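TRAP dicarboxylate transporter-DctP subunit (Rhodobacter sphaeroides, PDB 4PE3) probably captures a dicarboxylate or similar organic acid in the periplasm for delivery to a TRAP membrane transporter. Local coordinates at residues T73-Y77 and K78-D82; D82-A86 and G87-G91; D331-V334 and T335-D339. All blocks are in the same frame, centred on the assembly; numbering follows the deposited sequence. Where two conformers were deposited one is given.

Contact 1: T73-Y77 and K78-D82; sequences TIVDY and KETPD
Asp76 and Glu79 close a type I beta turn that leads the chain into helix 80-86, with Glu79 at the N-cap position. Glu79 N donates to Asp76 O at 2.9 Å, approaching from above the carbonyl plane rather than along a lone pair. The aspartate side chain folds back over the same turn: with CG anti to the backbone N (chi1 -176°), Asp76 OD1 reaches Lys78 N at 3.0 Å, an Asx turn laid on the beta turn. The N-H points nearly straight at OD1 (161°) but meets it from above the carboxylate plane. Two N-H groups are thus gripped by one residue, one by its backbone and one by its side chain.

A water spans the next step, donating to Tyr77 O and lying 2.7 Å from Thr80 OG1; that hydroxyl is also hydrogen-bonded to His92 on strand 91-95. Farther out, Tyr77 and Lys78 run together. Lys78 CG, anti to the carbonyl carbon (chi1 -71°), sits over one ring face, a CH-pi contact 3.8 Å from the Tyr77 ring centroid and offset toward the rim, while Lys78 CE lies 3.7 Å from Tyr77 OH. Tyr98 meets the same ring edge-to-face. On the inner flank of the turn, Val75 CG2 and Thr80 CG2 meet methyl to methyl, 3.9 Å apart.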
loop_
_atom_site.group_PDB
_atom_site.type_symbol
_atom_site.label_atom_id
_atom_site.label_comp_id
_atom_site.label_asym_id
_atom_site.label_seq_id
_atom_site.Cartn_x
_atom_site.Cartn_y
_atom_site.Cartn_z
ATOM N N THR A 73 12.108 9.837 14.971
ATOM C CA THR A 73 13.155 9.726 15.992
ATOM C C THR A 73 14.341 10.592 15.668
ATOM O O THR A 73 14.813 11.344 16.513
ATOM C CB THR A 73 13.705 8.307 16.108
ATOM O OG1 THR A 73 12.694 7.459 16.630
ATOM C CG2 THR A 73 14.904 8.272 17.042
ATOM N N ILE A 74 14.830 10.454 14.441
ATOM C CA ILE A 74 16.043 11.130 14.029
ATOM C C ILE A 74 15.707 12.275 13.088
ATOM O O ILE A 74 16.295 13.349 13.203
ATOM C CB ILE A 74 17.030 10.156 13.360
ATOM C CG1 ILE A 74 17.326 8.979 14.284
ATOM C CG2 ILE A 74 18.327 10.878 13.011
ATOM C CD1 ILE A 74 18.089 9.392 15.558
ATOM N N VAL A 75 14.766 12.061 12.168
ATOM C CA VAL A 75 14.385 13.115 11.240
ATOM C C VAL A 75 12.917 13.039 10.860
ATOM O O VAL A 75 12.248 12.047 11.120
ATOM C CB VAL A 75 15.193 13.042 9.936
ATOM C CG1 VAL A 75 16.617 13.521 10.177
ATOM C CG2 VAL A 75 15.150 11.628 9.359
ATOM N N ASP A 76 12.434 14.105 10.235
ATOM C CA ASP A 76 11.071 14.174 9.730
ATOM C C ASP A 76 10.806 13.021 8.761
ATOM O O ASP A 76 11.695 12.630 8.002
ATOM C CB ASP A 76 10.897 15.519 9.020
ATOM C CG ASP A 76 9.490 15.746 8.540
ATOM O OD1 ASP A 76 9.190 15.398 7.376
ATOM O OD2 ASP A 76 8.687 16.282 9.328
ATOM N N TYR A 77 9.590 12.476 8.771
ATOM C CA TYR A 77 9.242 11.336 7.912
ATOM C C TYR A 77 9.415 11.559 6.391
ATOM O O TYR A 77 9.589 10.595 5.643
ATOM C CB TYR A 77 7.816 10.852 8.219
ATOM C CG TYR A 77 6.714 11.758 7.707
ATOM C CD1 TYR A 77 6.389 12.940 8.362
ATOM C CD2 TYR A 77 6.003 11.430 6.568
ATOM C CE1 TYR A 77 5.388 13.763 7.890
ATOM C CE2 TYR A 77 4.999 12.240 6.092
ATOM C CZ TYR A 77 4.695 13.407 6.754
ATOM O OH TYR A 77 3.692 14.223 6.277
ATOM N N LYS A 78 9.365 12.809 5.931
ATOM C CA LYS A 78 9.545 13.098 4.519
ATOM C C LYS A 78 11.008 13.281 4.154
ATOM O O LYS A 78 11.346 13.376 2.972
ATOM C CB LYS A 78 8.764 14.353 4.116
ATOM C CG LYS A 78 7.261 14.153 4.101
ATOM C CD LYS A 78 6.617 14.957 2.992
ATOM C CE LYS A 78 5.122 14.760 2.945
ATOM N NZ LYS A 78 4.463 15.902 2.246
ATOM N N GLU A 79 11.882 13.301 5.153
ATOM C CA GLU A 79 13.287 13.607 4.907
ATOM C C GLU A 79 14.189 12.417 5.175
ATOM O O GLU A 79 15.405 12.553 5.212
ATOM C CB GLU A 79 13.727 14.795 5.759
ATOM C CG GLU A 79 12.946 16.076 5.491
ATOM C CD GLU A 79 12.686 16.324 4.013
ATOM O OE1 GLU A 79 13.635 16.213 3.205
ATOM O OE2 GLU A 79 11.525 16.632 3.660
ATOM N N THR A 80 13.607 11.237 5.352
ATOM C CA THR A 80 14.444 10.072 5.557
ATOM C C THR A 80 15.408 9.815 4.382
ATOM O O THR A 80 16.529 9.391 4.625
ATOM C CB THR A 80 13.662 8.814 5.941
ATOM O OG1 THR A 80 12.567 8.605 5.038
ATOM C CG2 THR A 80 13.103 8.923 7.360
ATOM N N PRO A 81 14.994 10.085 3.115
ATOM C CA PRO A 81 15.979 9.818 2.054
ATOM C C PRO A 81 17.239 10.650 2.214
ATOM O O PRO A 81 18.346 10.135 2.072
ATOM C CB PRO A 81 15.226 10.182 0.756
ATOM C CG PRO A 81 13.769 10.024 1.104
ATOM C CD PRO A 81 13.682 10.470 2.560
ATOM N N ASP A 82 17.071 11.931 2.499
ATOM C CA ASP A 82 18.193 12.819 2.744
ATOM C C ASP A 82 19.086 12.295 3.886
ATOM O O ASP A 82 20.327 12.254 3.785
ATOM C CB ASP A 82 17.646 14.214 3.072
ATOM C CG ASP A 82 16.875 14.834 1.897
ATOM O OD1 ASP A 82 17.235 14.543 0.739
ATOM O OD2 ASP A 82 15.913 15.608 2.116
HETATM O O HOH W 1 10.067 8.195 6.104
#

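Contact 2: D82-A86 and G87-G91; sequences DAIQA and GLIDG
Ala83 and Leu88 join in the Schellman motif that ends helix 80-86. Leu88 N donates to Ala83 O at 2.9 Å, lying in the carbonyl plane, and inside that wider loop Gly87 N donates to Ile84 O at 3.2 Å from well above the plane. Ala83 O also takes weak bonds from Gly87 N and Ile89 N, so a single carbonyl gathers the amides of Gly87, Leu88 and Ile89. Gly87 makes the reversal at a positive phi of 96°, where a CB would collide with Ala86 O; glycine is called for by the backbone itself.

The tight side is the one facing the protein. Ile89 holds CG1 between its backbone N and carbonyl carbon (chi1 59°), which turns that branch back on the helix: it meets Ile84 CG1 at 3.6 Å and Ala83 CB at 3.7 Å, with CD1 lying close to both. Ile84 extends its own CD1 beyond this meeting point to the backbone of Gly91, 3.5 Å from Gly91 C, and its CG2 approaches Asp90 O. Behind the side chains, Ile84 CA directs its hydrogen at Ile89 O in a nearly straight CA-H...O contact of 3.3 Å. Within this turn Leu88 meets Ala83 through CB, while its branch packs on Ile74 and Val75.

The solvent side is looser. Ala86 and Gly87 are exposed at the outer bend, and Gln85 stretches away from the turn.

In the fold, this turn returns the chain from helix 80-86 to strand 91-95, completing a beta-alpha-beta crossover from the parallel strand 65-69. Asp90 and Gly91 hydrogen-bond to Arg34 of strand 32-37, between those two strands, while Ile84 O receives Asn248 ND2 at the end of strand 243-248.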
loop_
_atom_site.group_PDB
_atom_site.type_symbol
_atom_site.label_atom_id
_atom_site.label_comp_id
_atom_site.label_asym_id
_atom_site.label_seq_id
_atom_site.Cartn_x
_atom_site.Cartn_y
_atom_site.Cartn_z
ATOM N N ASP A 82 17.071 11.931 2.499
ATOM C CA ASP A 82 18.193 12.819 2.744
ATOM C C ASP A 82 19.086 12.295 3.886
ATOM O O ASP A 82 20.327 12.254 3.785
ATOM C CB ASP A 82 17.646 14.214 3.072
ATOM C CG ASP A 82 16.875 14.834 1.897
ATOM O OD1 ASP A 82 17.235 14.543 0.739
ATOM O OD2 ASP A 82 15.913 15.608 2.116
ATOM N N ALA A 83 18.448 11.895 4.980
ATOM C CA ALA A 83 19.169 11.465 6.171
ATOM C C ALA A 83 19.971 10.199 5.894
ATOM O O ALA A 83 21.069 10.016 6.425
ATOM C CB ALA A 83 18.200 11.231 7.310
ATOM N N ILE A 84 19.408 9.327 5.075
ATOM C CA ILE A 84 20.055 8.078 4.693
ATOM C C ILE A 84 21.317 8.349 3.883
ATOM O O ILE A 84 22.386 7.829 4.182
ATOM C CB ILE A 84 19.092 7.179 3.894
ATOM C CG1 ILE A 84 18.038 6.596 4.837
ATOM C CG2 ILE A 84 19.846 6.035 3.222
ATOM C CD1 ILE A 84 16.789 6.116 4.111
ATOM N N GLN A 85 21.208 9.155 2.840
ATOM C CA GLN A 85 22.383 9.392 2.011
ATOM C C GLN A 85 23.464 10.157 2.776
ATOM O O GLN A 85 24.659 10.026 2.480
ATOM C CB GLN A 85 22.029 10.150 0.744
ATOM C CG GLN A 85 23.191 10.142 -0.265
ATOM C CD GLN A 85 22.991 11.083 -1.436
ATOM O OE1 GLN A 85 23.934 11.358 -2.184
ATOM N NE2 GLN A 85 21.766 11.570 -1.616
ATOM N N ALA A 86 23.057 10.964 3.753
ATOM C CA ALA A 86 24.007 11.739 4.563
ATOM C C ALA A 86 24.692 10.907 5.649
ATOM O O ALA A 86 25.729 11.311 6.189
ATOM C CB ALA A 86 23.310 12.921 5.203
ATOM N N GLY A 87 24.109 9.769 6.005
ATOM C CA GLY A 87 24.705 8.905 7.016
ATOM C C GLY A 87 24.136 9.126 8.401
ATOM O O GLY A 87 24.619 8.558 9.381
ATOM N N LEU A 88 23.109 9.961 8.488
ATOM C CA LEU A 88 22.467 10.259 9.766
ATOM C C LEU A 88 21.600 9.080 10.254
ATOM O O LEU A 88 21.520 8.784 11.446
ATOM C CB LEU A 88 21.639 11.532 9.624
ATOM C CG LEU A 88 20.817 11.951 10.840
ATOM C CD1 LEU A 88 21.715 12.117 12.067
ATOM C CD2 LEU A 88 20.071 13.241 10.538
ATOM N N ILE A 89 20.930 8.426 9.315
ATOM C CA ILE A 89 20.356 7.102 9.545
ATOM C C ILE A 89 20.833 6.255 8.360
ATOM O O ILE A 89 21.453 6.793 7.426
ATOM C CB ILE A 89 18.816 7.121 9.610
ATOM C CG1 ILE A 89 18.221 7.668 8.311
ATOM C CG2 ILE A 89 18.325 7.941 10.801
ATOM C CD1 ILE A 89 16.694 7.625 8.311
ATOM N N ASP A 90 20.603 4.950 8.399
ATOM C CA ASP A 90 21.083 4.043 7.353
ATOM C C ASP A 90 19.996 3.500 6.433
ATOM O O ASP A 90 20.305 3.030 5.339
ATOM C CB ASP A 90 21.834 2.879 7.987
ATOM C CG ASP A 90 23.020 3.341 8.792
ATOM O OD1 ASP A 90 23.891 4.051 8.247
ATOM O OD2 ASP A 90 23.072 3.027 10.000
ATOM N N GLY A 91 18.742 3.542 6.853
ATOM C CA GLY A 91 17.661 3.104 5.995
ATOM C C GLY A 91 16.332 3.570 6.526
ATOM O O GLY A 91 16.251 4.270 7.547
#

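Contact 3: D331-V334 and T335-D339; sequences DTLV and TYLKD
Lys338 runs alongside Val334, one helical turn on. The lysine is extended beyond CG and lays its methylenes along the valine, CE coming to 3.6 Å from Val334 CG1; its NZ goes on to a salt bridge with the C-terminal carboxylate of Glu345. With an alanine here, Val334 CG1 would probably lose its methylene cover on this flank, and the Glu345 carboxylate its ammonium mate.

Leu333 and Leu337 instead cross at an angle, CG of Leu333 meeting CD1 of Leu337 at 3.8 Å, beside the backbone bond from Leu337 N to Leu333 O. On the exposed side Thr335 turns its hydroxyl back along the helix, OG1 anti to the carbonyl carbon (chi1 -63°). Asp331 O accepts two bonds, from Thr335 OG1 at 2.8 Å and from Thr335 N at 3.0 Å, on opposite faces of its plane.

The leucine pair packs helix 324-339 against Trp316 of helix 302-320 and against Trp116. Tyr336 reaches helix 119-128, bonding through OH to Asp124 and meeting Phe125 edge-to-face, and at the helix's last turn Asp339 OD1 ligates a zinc ion.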
loop_
_atom_site.group_PDB
_atom_site.type_symbol
_atom_site.label_atom_id
_atom_site.label_comp_id
_atom_site.label_asym_id
_atom_site.label_seq_id
_atom_site.Cartn_x
_atom_site.Cartn_y
_atom_site.Cartn_z
ATOM N N ASP A 331 3.770 2.595 -17.906
ATOM C CA ASP A 331 3.994 1.615 -18.977
ATOM C C ASP A 331 4.279 0.243 -18.392
ATOM O O ASP A 331 3.749 -0.768 -18.854
ATOM C CB ASP A 331 5.165 2.010 -19.869
ATOM C CG ASP A 331 4.866 3.205 -20.742
ATOM O OD1 ASP A 331 3.685 3.549 -20.905
ATOM O OD2 ASP A 331 5.827 3.805 -21.259
ATOM N N THR A 332 5.100 0.223 -17.351
ATOM C CA THR A 332 5.505 -1.030 -16.739
ATOM C C THR A 332 4.336 -1.719 -16.051
ATOM O O THR A 332 4.168 -2.934 -16.174
ATOM C CB THR A 332 6.675 -0.772 -15.774
ATOM O OG1 THR A 332 7.760 -0.197 -16.509
ATOM C CG2 THR A 332 7.160 -2.053 -15.109
ATOM N N LEU A 333 3.523 -0.927 -15.349
ATOM C CA LEU A 333 2.343 -1.428 -14.654
ATOM C C LEU A 333 1.312 -1.976 -15.622
ATOM O O LEU A 333 0.815 -3.072 -15.443
ATOM C CB LEU A 333 1.739 -0.295 -13.832
ATOM C CG LEU A 333 0.429 -0.660 -13.127
ATOM C CD1 LEU A 333 0.647 -1.763 -12.098
ATOM C CD2 LEU A 333 -0.152 0.567 -12.447
ATOM N N VAL A 334 1.016 -1.215 -16.663
ATOM C CA VAL A 334 -0.009 -1.635 -17.608
ATOM C C VAL A 334 0.452 -2.868 -18.382
ATOM O O VAL A 334 -0.347 -3.771 -18.632
ATOM C CB VAL A 334 -0.390 -0.489 -18.571
ATOM C CG1 VAL A 334 -1.228 -1.005 -19.736
ATOM C CG2 VAL A 334 -1.140 0.597 -17.807
ATOM N N THR A 335 1.727 -2.917 -18.755
ATOM C CA THR A 335 2.265 -4.117 -19.374
ATOM C C THR A 335 2.079 -5.333 -18.472
ATOM O O THR A 335 1.622 -6.377 -18.926
ATOM C CB THR A 335 3.758 -3.940 -19.736
ATOM O OG1 THR A 335 3.880 -2.890 -20.702
ATOM C CG2 THR A 335 4.336 -5.227 -20.311
ATOM N N TYR A 336 2.387 -5.186 -17.186
ATOM C CA TYR A 336 2.236 -6.274 -16.222
ATOM C C TYR A 336 0.781 -6.759 -16.097
ATOM O O TYR A 336 0.497 -7.955 -16.179
ATOM C CB TYR A 336 2.770 -5.835 -14.842
ATOM C CG TYR A 336 2.585 -6.903 -13.794
ATOM C CD1 TYR A 336 3.506 -7.934 -13.663
ATOM C CD2 TYR A 336 1.472 -6.904 -12.966
ATOM C CE1 TYR A 336 3.326 -8.921 -12.737
ATOM C CE2 TYR A 336 1.291 -7.888 -12.031
ATOM C CZ TYR A 336 2.208 -8.895 -11.926
ATOM O OH TYR A 336 2.036 -9.879 -10.998
ATOM N N LEU A 337 -0.123 -5.818 -15.900
ATOM C CA LEU A 337 -1.540 -6.137 -15.741
ATOM C C LEU A 337 -2.101 -6.817 -16.981
ATOM O O LEU A 337 -2.855 -7.783 -16.857
ATOM C CB LEU A 337 -2.326 -4.870 -15.416
ATOM C CG LEU A 337 -1.942 -4.219 -14.084
ATOM C CD1 LEU A 337 -2.595 -2.856 -13.945
ATOM C CD2 LEU A 337 -2.332 -5.100 -12.904
ATOM N N LYS A 338 -1.746 -6.332 -18.168
ATOM C CA LYS A 338 -2.247 -6.941 -19.387
ATOM C C LYS A 338 -1.682 -8.343 -19.519
ATOM O O LYS A 338 -2.382 -9.291 -19.882
ATOM C CB LYS A 338 -1.898 -6.086 -20.611
ATOM C CG LYS A 338 -2.710 -4.805 -20.729
ATOM C CD LYS A 338 -2.402 -4.081 -22.024
ATOM C CE LYS A 338 -3.170 -2.775 -22.139
ATOM N NZ LYS A 338 -3.180 -2.301 -23.556
ATOM N N ASP A 339 -0.402 -8.475 -19.212
ATOM C CA ASP A 339 0.264 -9.750 -19.338
ATOM C C ASP A 339 -0.326 -10.807 -18.405
ATOM O O ASP A 339 -0.383 -11.992 -18.756
ATOM C CB ASP A 339 1.744 -9.585 -19.053
ATOM C CG ASP A 339 2.432 -10.895 -18.956
ATOM O OD1 ASP A 339 2.518 -11.563 -20.000
ATOM O OD2 ASP A 339 2.844 -11.279 -17.846
#

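Contacts 1 and 2 follow directly on each other along the chain, share Asp82, and cover the start and finish of helix 80-86; their centres are about 8 Å apart. They also touch in space: Ile74 and Val75 pack on Leu88, with Ile74 CG2 to Leu88 CG at 3.5 Å, so the loop entering the helix leans on the turn leaving it. Together they make up most of the link between strands 65-69 and 91-95 of the five-stranded sheet. Contact 3 comes much later, in the final helix 324-339, its centre about 32 and 33 Å from those of contacts 1 and 2 and with no direct touch. Contacts 1 and 2 thus belong to one crossover unit, and contact 3 to a distant part of the chain.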